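Local coordinates for nitrite reductase (Hyphomicrobium denitrificans, PDB 2DV6), which probably catalyses the reduction of nitrite to nitric oxide, a step of denitrification, with electrons from reduced cytochrome c and bound copper as cofactor, at residues A[55-60]-A[126-131]; A[26-31]-A[64-69]; A[199-204]-A[280-285]. All blocks are in the same frame, centred on the assembly; numbering follows the deposited sequence.

Contact 1 (A[55-60]-A[126-131]); sequences PTLVVH and GNIQVL
Leu57 and Val59 carry the backbone bonding between the parallel strands 57-60 and 126-131. Leu57 N donates to Asn127 O at 2.8 Å, and Leu57 O accepts from Gln129 N. Val59 repeats the pattern with Gln129 O and Leu131 N; the bond from Leu131 N to Val59 O is almost straight (171°). Before strand 57-60 begins, a water accepts a hydrogen bond from Asn127 N at 2.8 Å and is also bonded to Thr56 OG1.

Strand 57-60 is outermost in one sheet of the N-terminal cupredoxin sandwich, and Leu57 and Val59 face strand 27-36 of the other sheet. On this buried face Leu57 CD1 meets Ile128 CG1 obliquely at 4.1 Å, and Val59 CG1 approaches Val130 CG2; branched aliphatic residues suit a strand that must fill a core. On the other face, Val58 CG2 lies 3.7 Å from Leu131 CD1, which also rests against His60 CE1. A bond from His60 ND1 to Pro132 O helps to fix that ring. Thr56 turns CG2 anti to its N (chi1 -58° for OG1), which brings the methyl to Gln129 CD at 3.9 Å and leaves the hydroxyl for the water.

The chemistry therefore separates two tasks: the main chain sets the register, while one face offers only hydrocarbon to the interior and the other mixes methyls with polar groups.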
ATOM      1  N   PRO A  55      17.737  18.162  13.078  1.00 26.77           N
ATOM      2  CA  PRO A  55      18.890  17.770  13.902  1.00 26.00           C
ATOM      3  C   PRO A  55      20.027  18.806  13.950  1.00 26.12           C
ATOM      4  O   PRO A  55      20.315  19.535  12.961  1.00 24.75           O
ATOM      5  CB  PRO A  55      19.389  16.479  13.235  1.00 25.18           C
ATOM      6  CG  PRO A  55      18.876  16.518  11.865  1.00 26.21           C
ATOM      7  CD  PRO A  55      17.537  17.234  11.945  1.00 25.97           C
ATOM      8  N   THR A  56      20.655  18.863  15.114  1.00 26.17           N
ATOM      9  CA  THR A  56      21.891  19.601  15.270  1.00 26.32           C
ATOM     10  C   THR A  56      22.979  18.806  14.570  1.00 25.76           C
ATOM     11  O   THR A  56      23.155  17.602  14.816  1.00 25.80           O
ATOM     12  CB  THR A  56      22.204  19.866  16.739  1.00 26.55           C
ATOM     13  OG1 THR A  56      21.097  20.586  17.307  1.00 29.30           O
ATOM     14  CG2 THR A  56      23.499  20.729  16.881  1.00 27.14           C
ATOM     15  N   LEU A  57      23.667  19.467  13.645  1.00 25.15           N
ATOM     16  CA  LEU A  57      24.734  18.818  12.887  1.00 24.77           C
ATOM     17  C   LEU A  57      26.032  19.176  13.590  1.00 25.73           C
ATOM     18  O   LEU A  57      26.458  20.337  13.559  1.00 27.11           O
ATOM     19  CB  LEU A  57      24.714  19.338  11.451  1.00 23.67           C
ATOM     20  CG  LEU A  57      23.370  19.275  10.696  1.00 22.56           C
ATOM     21  CD1 LEU A  57      23.520  19.726   9.260  1.00 21.88           C
ATOM     22  CD2 LEU A  57      22.801  17.863  10.769  1.00 22.21           C
ATOM     23  N   VAL A  58      26.649  18.218  14.266  1.00 27.08           N
ATOM     24  CA  VAL A  58      27.868  18.557  14.981  1.00 28.35           C
ATOM     25  C   VAL A  58      29.151  18.229  14.247  1.00 28.83           C
ATOM     26  O   VAL A  58      29.383  17.112  13.784  1.00 29.89           O
ATOM     27  CB  VAL A  58      27.853  18.345  16.565  1.00 29.30           C
ATOM     28  CG1 VAL A  58      26.564  17.718  17.107  1.00 27.10           C
ATOM     29  CG2 VAL A  58      29.157  17.748  17.136  1.00 28.41           C
ATOM     30  N   VAL A  59      29.975  19.256  14.184  1.00 29.09           N
ATOM     31  CA  VAL A  59      31.076  19.340  13.269  1.00 30.74           C
ATOM     32  C   VAL A  59      32.272  19.973  14.011  1.00 31.80           C
ATOM     33  O   VAL A  59      32.107  20.568  15.079  1.00 30.20           O
ATOM     34  CB  VAL A  59      30.574  20.142  12.045  1.00 31.72           C
ATOM     35  CG1 VAL A  59      31.597  21.086  11.486  1.00 31.24           C
ATOM     36  CG2 VAL A  59      29.958  19.167  11.011  1.00 31.74           C
ATOM     37  N   HIS A  60      33.479  19.779  13.472  1.00 32.82           N
ATOM     38  CA  HIS A  60      34.692  20.317  14.083  1.00 33.11           C
ATOM     39  C   HIS A  60      35.368  21.303  13.157  1.00 33.99           C
ATOM     40  O   HIS A  60      35.319  21.168  11.921  1.00 34.65           O
ATOM     41  CB  HIS A  60      35.651  19.206  14.529  1.00 32.04           C
ATOM     42  CG  HIS A  60      35.138  18.421  15.696  1.00 32.97           C
ATOM     43  ND1 HIS A  60      35.493  18.703  16.998  1.00 32.85           N
ATOM     44  CD2 HIS A  60      34.267  17.383  15.762  1.00 32.42           C
ATOM     45  CE1 HIS A  60      34.892  17.851  17.814  1.00 33.57           C
ATOM     46  NE2 HIS A  60      34.124  17.054  17.090  1.00 33.42           N
ATOM     47  N   GLY A 126      17.277  24.426  11.830  1.00 23.58           N
ATOM     48  CA  GLY A 126      18.020  23.754  12.906  1.00 24.42           C
ATOM     49  C   GLY A 126      19.410  24.376  13.118  1.00 24.47           C
ATOM     50  O   GLY A 126      19.692  25.440  12.599  1.00 24.47           O
ATOM     51  N   ASN A 127      20.269  23.723  13.882  1.00 25.76           N
ATOM     52  CA  ASN A 127      21.633  24.232  14.115  1.00 27.69           C
ATOM     53  C   ASN A 127      22.765  23.352  13.649  1.00 27.83           C
ATOM     54  O   ASN A 127      22.681  22.114  13.675  1.00 27.68           O
ATOM     55  CB  ASN A 127      21.868  24.498  15.600  1.00 31.55           C
ATOM     56  CG  ASN A 127      20.851  25.449  16.173  1.00 35.87           C
ATOM     57  OD1 ASN A 127      20.530  26.461  15.554  1.00 38.98           O
ATOM     58  ND2 ASN A 127      20.325  25.129  17.351  1.00 39.10           N
ATOM     59  N   ILE A 128      23.834  24.007  13.230  1.00 27.87           N
ATOM     60  CA  ILE A 128      25.120  23.367  13.039  1.00 28.59           C
ATOM     61  C   ILE A 128      25.990  23.885  14.198  1.00 29.06           C
ATOM     62  O   ILE A 128      26.050  25.080  14.405  1.00 28.71           O
ATOM     63  CB  ILE A 128      25.756  23.801  11.684  1.00 28.39           C
ATOM     64  CG1 ILE A 128      24.823  23.443  10.532  1.00 28.73           C
ATOM     65  CG2 ILE A 128      27.176  23.170  11.516  1.00 29.43           C
ATOM     66  CD1 ILE A 128      25.424  23.588   9.163  1.00 29.24           C
ATOM     67  N   GLN A 129      26.612  22.993  14.966  1.00 29.46           N
ATOM     68  CA  GLN A 129      27.590  23.370  15.967  1.00 30.66           C
ATOM     69  C   GLN A 129      28.985  23.060  15.427  1.00 30.65           C
ATOM     70  O   GLN A 129      29.325  21.895  15.194  1.00 28.45           O
ATOM     71  CB  GLN A 129      27.392  22.576  17.240  1.00 33.86           C
ATOM     72  CG  GLN A 129      26.304  23.098  18.182  1.00 38.83           C
ATOM     73  CD  GLN A 129      26.094  22.160  19.384  1.00 42.43           C
ATOM     74  OE1 GLN A 129      26.893  21.230  19.634  1.00 43.55           O
ATOM     75  NE2 GLN A 129      25.004  22.404  20.138  1.00 45.41           N
ATOM     76  N   VAL A 130      29.776  24.103  15.212  1.00 30.42           N
ATOM     77  CA  VAL A 130      31.178  23.908  14.874  1.00 31.74           C
ATOM     78  C   VAL A 130      31.982  23.941  16.181  1.00 33.71           C
ATOM     79  O   VAL A 130      32.039  24.985  16.844  1.00 35.15           O
ATOM     80  CB  VAL A 130      31.684  24.968  13.919  1.00 29.78           C
ATOM     81  CG1 VAL A 130      33.136  24.690  13.581  1.00 29.13           C
ATOM     82  CG2 VAL A 130      30.825  25.017  12.649  1.00 29.43           C
ATOM     83  N   LEU A 131      32.560  22.802  16.561  1.00 34.41           N
ATOM     84  CA  LEU A 131      33.310  22.682  17.809  1.00 35.55           C
ATOM     85  C   LEU A 131      34.795  22.814  17.541  1.00 37.08           C
ATOM     86  O   LEU A 131      35.256  22.512  16.445  1.00 37.77           O
ATOM     87  CB  LEU A 131      33.049  21.334  18.486  1.00 34.92           C
ATOM     88  CG  LEU A 131      31.643  20.907  18.918  1.00 34.27           C
ATOM     89  CD1 LEU A 131      31.617  19.421  19.260  1.00 33.23           C
ATOM     90  CD2 LEU A 131      31.189  21.689  20.106  1.00 33.29           C
TER
HETATM   91  O   HOH W   1      19.168  21.589  15.262  1.00 18.36           O

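Contact 2 (A[26-31]-A[64-69]); sequences PVVFTL and TVQVNL
Val27 and Phe29 bond to Thr64, Gln66 and Asn68 in a regular parallel pairing of strands 27-31 and 64-69, inclined by 20° and continued by the 2.9 Å bond from Leu31 N to Asn68 O.

Polar side chains collect on the face of Val28, Thr30, Gln66 and Asn68. With its CG beside the backbone N (chi1 -57°), Asn68 reaches across the strand gap, and ND2 donates to Thr30 OG1 at 3.0 Å, the hydroxyl standing slightly out of the amide plane. ND2 also lies 3.3 Å from Val28 CG1. The other end of the amide, OD1, accepts Gln66 NE2 at 2.9 Å, in plane and on a lone pair, and is bonded to Thr99 OG1 as well. Both ends of this buried amide are thus used, which fixes its rotation. A leucine in place of Asn68 would probably leave Thr30 OG1 and Thr99 OG1 without the amide, and Gln66 NE2 with Glu422 but without OD1, on a face that packs against Tyr315 of a second subunit.

The opposite face is hydrocarbon. Val65 CG1 comes to the edge of the Phe29 ring, 4.1 Å from CD1, while Val27 CG1 lies alongside Val65 CG2. Leu31 CD1 touches Val67 CG1 at 4.0 Å. Small branched side chains fit here beside one large ring.

Two parallel inner strands, flanked by antiparallel 39-45 and 97-103, form one sheet of a cupredoxin beta sandwich; Leu69 at its end packs within about 4 Å of the side chain of His77, a copper ligand.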
ATOM      1  N   PRO A  26      35.071  14.384   3.829  1.00 43.34           N
ATOM      2  CA  PRO A  26      33.945  15.222   4.314  1.00 40.19           C
ATOM      3  C   PRO A  26      33.055  14.456   5.300  1.00 37.58           C
ATOM      4  O   PRO A  26      32.937  13.222   5.206  1.00 36.92           O
ATOM      5  CB  PRO A  26      33.165  15.614   3.042  1.00 40.28           C
ATOM      6  CG  PRO A  26      33.709  14.773   1.941  1.00 42.00           C
ATOM      7  CD  PRO A  26      35.083  14.267   2.351  1.00 42.31           C
ATOM      8  N   VAL A  27      32.537  15.178   6.287  1.00 34.64           N
ATOM      9  CA  VAL A  27      31.499  14.681   7.154  1.00 33.09           C
ATOM     10  C   VAL A  27      30.151  14.958   6.441  1.00 31.27           C
ATOM     11  O   VAL A  27      29.871  16.077   5.995  1.00 31.31           O
ATOM     12  CB  VAL A  27      31.643  15.244   8.632  1.00 33.87           C
ATOM     13  CG1 VAL A  27      31.644  16.741   8.646  1.00 34.78           C
ATOM     14  CG2 VAL A  27      30.511  14.707   9.574  1.00 33.70           C
ATOM     15  N   VAL A  28      29.353  13.915   6.276  1.00 28.95           N
ATOM     16  CA  VAL A  28      28.180  13.966   5.393  1.00 26.63           C
ATOM     17  C   VAL A  28      26.923  13.874   6.224  1.00 25.93           C
ATOM     18  O   VAL A  28      26.831  13.007   7.055  1.00 26.74           O
ATOM     19  CB  VAL A  28      28.212  12.845   4.318  1.00 26.97           C
ATOM     20  CG1 VAL A  28      27.017  12.975   3.381  1.00 26.88           C
ATOM     21  CG2 VAL A  28      29.529  12.906   3.495  1.00 24.58           C
ATOM     22  N   PHE A  29      25.978  14.789   6.019  1.00 24.53           N
ATOM     23  CA  PHE A  29      24.691  14.755   6.713  1.00 23.26           C
ATOM     24  C   PHE A  29      23.623  14.694   5.665  1.00 23.45           C
ATOM     25  O   PHE A  29      23.675  15.462   4.707  1.00 22.87           O
ATOM     26  CB  PHE A  29      24.475  16.032   7.570  1.00 23.48           C
ATOM     27  CG  PHE A  29      25.489  16.186   8.668  1.00 22.64           C
ATOM     28  CD1 PHE A  29      26.558  17.044   8.512  1.00 21.97           C
ATOM     29  CD2 PHE A  29      25.427  15.385   9.803  1.00 22.39           C
ATOM     30  CE1 PHE A  29      27.507  17.157   9.507  1.00 22.48           C
ATOM     31  CE2 PHE A  29      26.384  15.491  10.823  1.00 23.31           C
ATOM     32  CZ  PHE A  29      27.418  16.368  10.677  1.00 22.30           C
ATOM     33  N   THR A  30      22.663  13.778   5.833  1.00 22.75           N
ATOM     34  CA  THR A  30      21.507  13.735   4.933  1.00 23.31           C
ATOM     35  C   THR A  30      20.236  14.200   5.644  1.00 22.47           C
ATOM     36  O   THR A  30      19.975  13.760   6.746  1.00 22.67           O
ATOM     37  CB  THR A  30      21.337  12.317   4.295  1.00 22.99           C
ATOM     38  OG1 THR A  30      22.532  12.017   3.575  1.00 20.37           O
ATOM     39  CG2 THR A  30      20.127  12.266   3.345  1.00 21.05           C
ATOM     40  N   LEU A  31      19.505  15.120   5.007  1.00 21.74           N
ATOM     41  CA  LEU A  31      18.271  15.696   5.510  1.00 21.58           C
ATOM     42  C   LEU A  31      17.191  15.438   4.472  1.00 22.96           C
ATOM     43  O   LEU A  31      17.364  15.723   3.279  1.00 23.31           O
ATOM     44  CB  LEU A  31      18.416  17.234   5.709  1.00 19.74           C
ATOM     45  CG  LEU A  31      19.514  17.720   6.676  1.00 19.52           C
ATOM     46  CD1 LEU A  31      19.672  19.279   6.751  1.00 17.99           C
ATOM     47  CD2 LEU A  31      19.288  17.164   8.058  1.00 17.14           C
ATOM     48  N   THR A  64      35.385  19.779   6.205  1.00 30.12           N
ATOM     49  CA  THR A  64      34.533  20.027   5.056  1.00 30.75           C
ATOM     50  C   THR A  64      33.201  19.328   5.349  1.00 29.88           C
ATOM     51  O   THR A  64      33.177  18.130   5.631  1.00 28.52           O
ATOM     52  CB  THR A  64      35.151  19.477   3.780  1.00 30.98           C
ATOM     53  OG1 THR A  64      36.370  20.171   3.530  1.00 31.94           O
ATOM     54  CG2 THR A  64      34.220  19.709   2.610  1.00 32.46           C
ATOM     55  N   VAL A  65      32.111  20.098   5.325  1.00 28.31           N
ATOM     56  CA  VAL A  65      30.816  19.601   5.756  1.00 27.18           C
ATOM     57  C   VAL A  65      30.009  19.483   4.496  1.00 26.75           C
ATOM     58  O   VAL A  65      29.883  20.460   3.744  1.00 27.93           O
ATOM     59  CB  VAL A  65      30.129  20.596   6.737  1.00 28.20           C
ATOM     60  CG1 VAL A  65      28.669  20.190   7.048  1.00 26.48           C
ATOM     61  CG2 VAL A  65      30.984  20.741   8.059  1.00 26.87           C
ATOM     62  N   GLN A  66      29.464  18.298   4.255  1.00 25.21           N
ATOM     63  CA  GLN A  66      28.616  18.070   3.075  1.00 23.97           C
ATOM     64  C   GLN A  66      27.196  17.839   3.574  1.00 22.90           C
ATOM     65  O   GLN A  66      26.976  17.074   4.516  1.00 21.91           O
ATOM     66  CB  GLN A  66      29.103  16.873   2.232  1.00 23.87           C
ATOM     67  CG  GLN A  66      28.190  16.532   1.027  1.00 23.46           C
ATOM     68  CD  GLN A  66      28.664  15.318   0.270  1.00 24.60           C
ATOM     69  OE1 GLN A  66      29.851  15.164   0.046  1.00 26.98           O
ATOM     70  NE2 GLN A  66      27.739  14.451  -0.143  1.00 23.00           N
ATOM     71  N   VAL A  67      26.246  18.527   2.957  1.00 21.91           N
ATOM     72  CA  VAL A  67      24.842  18.346   3.303  1.00 21.38           C
ATOM     73  C   VAL A  67      24.063  17.868   2.082  1.00 21.24           C
ATOM     74  O   VAL A  67      24.156  18.466   1.029  1.00 19.82           O
ATOM     75  CB  VAL A  67      24.232  19.651   3.877  1.00 22.23           C
ATOM     76  CG1 VAL A  67      22.725  19.480   4.157  1.00 20.60           C
ATOM     77  CG2 VAL A  67      24.974  20.028   5.205  1.00 22.07           C
ATOM     78  N   ASN A  68      23.315  16.766   2.239  1.00 20.85           N
ATOM     79  CA  ASN A  68      22.506  16.204   1.156  1.00 20.15           C
ATOM     80  C   ASN A  68      21.034  16.479   1.476  1.00 20.46           C
ATOM     81  O   ASN A  68      20.502  15.960   2.441  1.00 21.51           O
ATOM     82  CB  ASN A  68      22.665  14.689   1.060  1.00 19.30           C
ATOM     83  CG  ASN A  68      24.094  14.235   0.861  1.00 21.04           C
ATOM     84  OD1 ASN A  68      24.920  14.900   0.195  1.00 19.57           O
ATOM     85  ND2 ASN A  68      24.382  13.040   1.395  1.00 18.54           N
ATOM     86  N   LEU A  69      20.360  17.248   0.649  1.00 20.04           N
ATOM     87  CA  LEU A  69      18.980  17.575   0.915  1.00 20.40           C
ATOM     88  C   LEU A  69      18.126  16.781  -0.057  1.00 20.38           C
ATOM     89  O   LEU A  69      18.332  16.880  -1.273  1.00 20.14           O
ATOM     90  CB  LEU A  69      18.775  19.072   0.664  1.00 19.49           C
ATOM     91  CG  LEU A  69      17.538  19.853   1.130  1.00 21.78           C
ATOM     92  CD1 LEU A  69      16.867  20.654   0.002  1.00 21.09           C
ATOM     93  CD2 LEU A  69      16.557  19.150   2.079  1.00 19.18           C
TER

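Contact 3 (A[199-204]-A[280-285]); sequences VRVGDT and EPEGGL
Val199 O accepts the N-H of Glu280 at 2.8 Å in an almost straight bond (171°), the shortest polar link of the contact. One step on, Val201 N donates to Glu280 O at 2.9 Å. The two bonds enclose a single parallel bridge, Arg200 beside Glu280, after which the chains turn apart. The carboxylate of Glu280 leaves the bridge for Arg198, with which OE2 forms a salt bridge, and the same oxygen accepts the N-H of Ile156, a pairing that suits a buried acid.

The segment 199-204 leaves its strand through a type II turn from Arg200 to Asp203. Gly202 takes a positive phi of 96°, where a side chain would be jammed against the preceding carbonyl, hence glycine. The turn is closed by Asp203 N donating to Arg200 O, and Asp203 OD1 braces it by accepting Arg200 N at 3.0 Å from above the carboxylate plane, while OD2 pairs with Arg159. In the cupredoxin fold this is the exit of an edge strand, 197-200, parallel to 274-280; on the partner side a type I turn, Pro281 to Gly284, follows.

The side chain of Arg200, its CG opposite the backbone N and its chain bent at chi2, reaches over to Glu282 in the second turn. NH1 donates to Val201 O at 3.0 Å, close to the guanidinium plane, which holds the group against Glu282, whose CA lies over one face. Glu282 CG comes within 3.4 Å of Arg200 NH2, and the carboxylate is tilted only 27° from the guanidinium. Because Glu282 comes in over the face, its OE1 lies well out of the guanidinium plane, 3.8 Å from Arg200 NH1: a long salt bridge without a directed N-H. Beside them Val201 CG2 lies 3.4 Å from Glu282 N.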
ATOM      1  N   VAL A 199      55.765 -15.498  -2.605  1.00 25.89           N
ATOM      2  CA  VAL A 199      56.623 -16.642  -2.903  1.00 25.60           C
ATOM      3  C   VAL A 199      57.241 -16.319  -4.258  1.00 27.42           C
ATOM      4  O   VAL A 199      56.935 -15.262  -4.863  1.00 25.99           O
ATOM      5  CB  VAL A 199      55.858 -18.026  -2.959  1.00 25.83           C
ATOM      6  CG1 VAL A 199      55.138 -18.366  -1.627  1.00 24.07           C
ATOM      7  CG2 VAL A 199      54.865 -18.087  -4.130  1.00 23.85           C
ATOM      8  N   ARG A 200      58.079 -17.246  -4.732  1.00 28.60           N
ATOM      9  CA  ARG A 200      58.864 -17.102  -5.934  1.00 30.68           C
ATOM     10  C   ARG A 200      58.397 -18.164  -6.928  1.00 30.30           C
ATOM     11  O   ARG A 200      58.046 -19.269  -6.497  1.00 30.42           O
ATOM     12  CB  ARG A 200      60.323 -17.356  -5.548  1.00 33.40           C
ATOM     13  CG  ARG A 200      61.338 -17.152  -6.629  1.00 37.36           C
ATOM     14  CD  ARG A 200      62.309 -18.302  -6.502  1.00 41.71           C
ATOM     15  NE  ARG A 200      63.573 -18.090  -7.200  1.00 45.19           N
ATOM     16  CZ  ARG A 200      63.926 -18.698  -8.326  1.00 45.62           C
ATOM     17  NH1 ARG A 200      63.092 -19.556  -8.928  1.00 46.62           N
ATOM     18  NH2 ARG A 200      65.110 -18.422  -8.853  1.00 45.81           N
ATOM     19  N   VAL A 201      58.381 -17.859  -8.238  1.00 30.05           N
ATOM     20  CA  VAL A 201      58.108 -18.901  -9.219  1.00 30.09           C
ATOM     21  C   VAL A 201      58.979 -20.113  -8.910  1.00 30.97           C
ATOM     22  O   VAL A 201      60.172 -19.971  -8.606  1.00 30.97           O
ATOM     23  CB  VAL A 201      58.480 -18.595 -10.692  1.00 30.23           C
ATOM     24  CG1 VAL A 201      57.284 -18.717 -11.626  1.00 31.18           C
ATOM     25  CG2 VAL A 201      59.404 -17.422 -10.882  1.00 30.15           C
ATOM     26  N   GLY A 202      58.388 -21.290  -9.016  1.00 30.46           N
ATOM     27  CA  GLY A 202      59.143 -22.516  -8.810  1.00 31.43           C
ATOM     28  C   GLY A 202      59.004 -23.056  -7.405  1.00 32.47           C
ATOM     29  O   GLY A 202      59.320 -24.237  -7.161  1.00 32.93           O
ATOM     30  N   ASP A 203      58.532 -22.206  -6.480  1.00 31.56           N
ATOM     31  CA  ASP A 203      58.337 -22.622  -5.090  1.00 30.46           C
ATOM     32  C   ASP A 203      57.236 -23.652  -5.004  1.00 29.70           C
ATOM     33  O   ASP A 203      56.357 -23.734  -5.869  1.00 29.70           O
ATOM     34  CB  ASP A 203      57.987 -21.437  -4.156  1.00 31.22           C
ATOM     35  CG  ASP A 203      59.198 -20.634  -3.729  1.00 31.57           C
ATOM     36  OD1 ASP A 203      59.048 -19.590  -3.053  1.00 32.14           O
ATOM     37  OD2 ASP A 203      60.324 -21.030  -4.073  1.00 32.56           O
ATOM     38  N   THR A 204      57.292 -24.421  -3.933  1.00 29.59           N
ATOM     39  CA  THR A 204      56.251 -25.339  -3.572  1.00 29.90           C
ATOM     40  C   THR A 204      55.668 -24.806  -2.281  1.00 29.28           C
ATOM     41  O   THR A 204      56.405 -24.496  -1.341  1.00 29.71           O
ATOM     42  CB  THR A 204      56.828 -26.763  -3.382  1.00 30.36           C
ATOM     43  OG1 THR A 204      57.193 -27.280  -4.661  1.00 32.41           O
ATOM     44  CG2 THR A 204      55.815 -27.675  -2.798  1.00 30.41           C
ATOM     45  N   GLU A 280      56.571 -14.010  -7.339  1.00 25.48           N
ATOM     46  CA  GLU A 280      57.624 -13.191  -7.916  1.00 26.30           C
ATOM     47  C   GLU A 280      58.236 -13.868  -9.143  1.00 27.02           C
ATOM     48  O   GLU A 280      58.360 -15.109  -9.170  1.00 26.18           O
ATOM     49  CB  GLU A 280      58.725 -12.961  -6.874  1.00 26.78           C
ATOM     50  CG  GLU A 280      58.346 -12.029  -5.698  1.00 29.73           C
ATOM     51  CD  GLU A 280      59.563 -11.404  -4.994  1.00 30.73           C
ATOM     52  OE1 GLU A 280      60.699 -11.575  -5.479  1.00 31.88           O
ATOM     53  OE2 GLU A 280      59.388 -10.733  -3.954  1.00 31.71           O
ATOM     54  N   PRO A 281      58.615 -13.073 -10.167  1.00 27.28           N
ATOM     55  CA  PRO A 281      59.427 -13.663 -11.222  1.00 29.18           C
ATOM     56  C   PRO A 281      60.809 -14.018 -10.664  1.00 31.71           C
ATOM     57  O   PRO A 281      61.195 -13.521  -9.590  1.00 31.92           O
ATOM     58  CB  PRO A 281      59.550 -12.547 -12.266  1.00 27.74           C
ATOM     59  CG  PRO A 281      59.330 -11.281 -11.514  1.00 28.77           C
ATOM     60  CD  PRO A 281      58.314 -11.656 -10.428  1.00 28.21           C
ATOM     61  N   GLU A 282      61.530 -14.875 -11.378  1.00 34.66           N
ATOM     62  CA  GLU A 282      62.904 -15.250 -11.038  1.00 38.42           C
ATOM     63  C   GLU A 282      63.749 -14.047 -10.584  1.00 38.77           C
ATOM     64  O   GLU A 282      64.366 -14.092  -9.517  1.00 39.99           O
ATOM     65  CB  GLU A 282      63.556 -15.905 -12.251  1.00 41.10           C
ATOM     66  CG  GLU A 282      64.349 -17.176 -11.970  1.00 47.09           C
ATOM     67  CD  GLU A 282      63.721 -18.407 -12.633  1.00 50.27           C
ATOM     68  OE1 GLU A 282      62.478 -18.584 -12.530  1.00 53.31           O
ATOM     69  OE2 GLU A 282      64.463 -19.197 -13.259  1.00 51.89           O
ATOM     70  N   GLY A 283      63.783 -12.957 -11.349  1.00 37.78           N
ATOM     71  CA  GLY A 283      64.620 -11.840 -10.879  1.00 37.42           C
ATOM     72  C   GLY A 283      64.029 -10.901  -9.814  1.00 37.42           C
ATOM     73  O   GLY A 283      64.675  -9.922  -9.410  1.00 36.78           O
ATOM     74  N   GLY A 284      62.795 -11.171  -9.371  1.00 36.77           N
ATOM     75  CA  GLY A 284      62.088 -10.248  -8.486  1.00 35.28           C
ATOM     76  C   GLY A 284      61.491  -9.123  -9.318  1.00 34.91           C
ATOM     77  O   GLY A 284      61.816  -8.976 -10.498  1.00 35.19           O
ATOM     78  N   LEU A 285      60.594  -8.353  -8.705  1.00 34.57           N
ATOM     79  CA  LEU A 285      60.044  -7.138  -9.306  1.00 33.67           C
ATOM     80  C   LEU A 285      61.066  -5.994  -9.206  1.00 34.17           C
ATOM     81  O   LEU A 285      61.937  -6.015  -8.311  1.00 33.56           O
ATOM     82  CB  LEU A 285      58.749  -6.735  -8.575  1.00 32.27           C
ATOM     83  CG  LEU A 285      57.564  -7.723  -8.624  1.00 32.29           C
ATOM     84  CD1 LEU A 285      56.449  -7.310  -7.690  1.00 30.04           C
ATOM     85  CD2 LEU A 285      57.050  -7.880 -10.052  1.00 31.27           C
TER

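Contacts 1 and 2 belong to one cupredoxin domain, the N-terminal one, and lie on its two facing sheets with centres 11 Å apart. Their segments alternate along the chain, strand 57-60 being followed by 64-70, and they meet in the core: Val59 CG2 touches Phe29 CE1 at 3.5 Å, and Leu57 packs on the same ring. Contact 3 comes later in the sequence, on the other side of the chain's centre, its centre about 55 Å from that of contact 1 and about 48 Å from that of contact 2. It sits in a following cupredoxin domain, where strands 197-200 and 274-280 pair in parallel as 57-60 and 125-131 do, so one strand plan recurs in separate copper-binding domains.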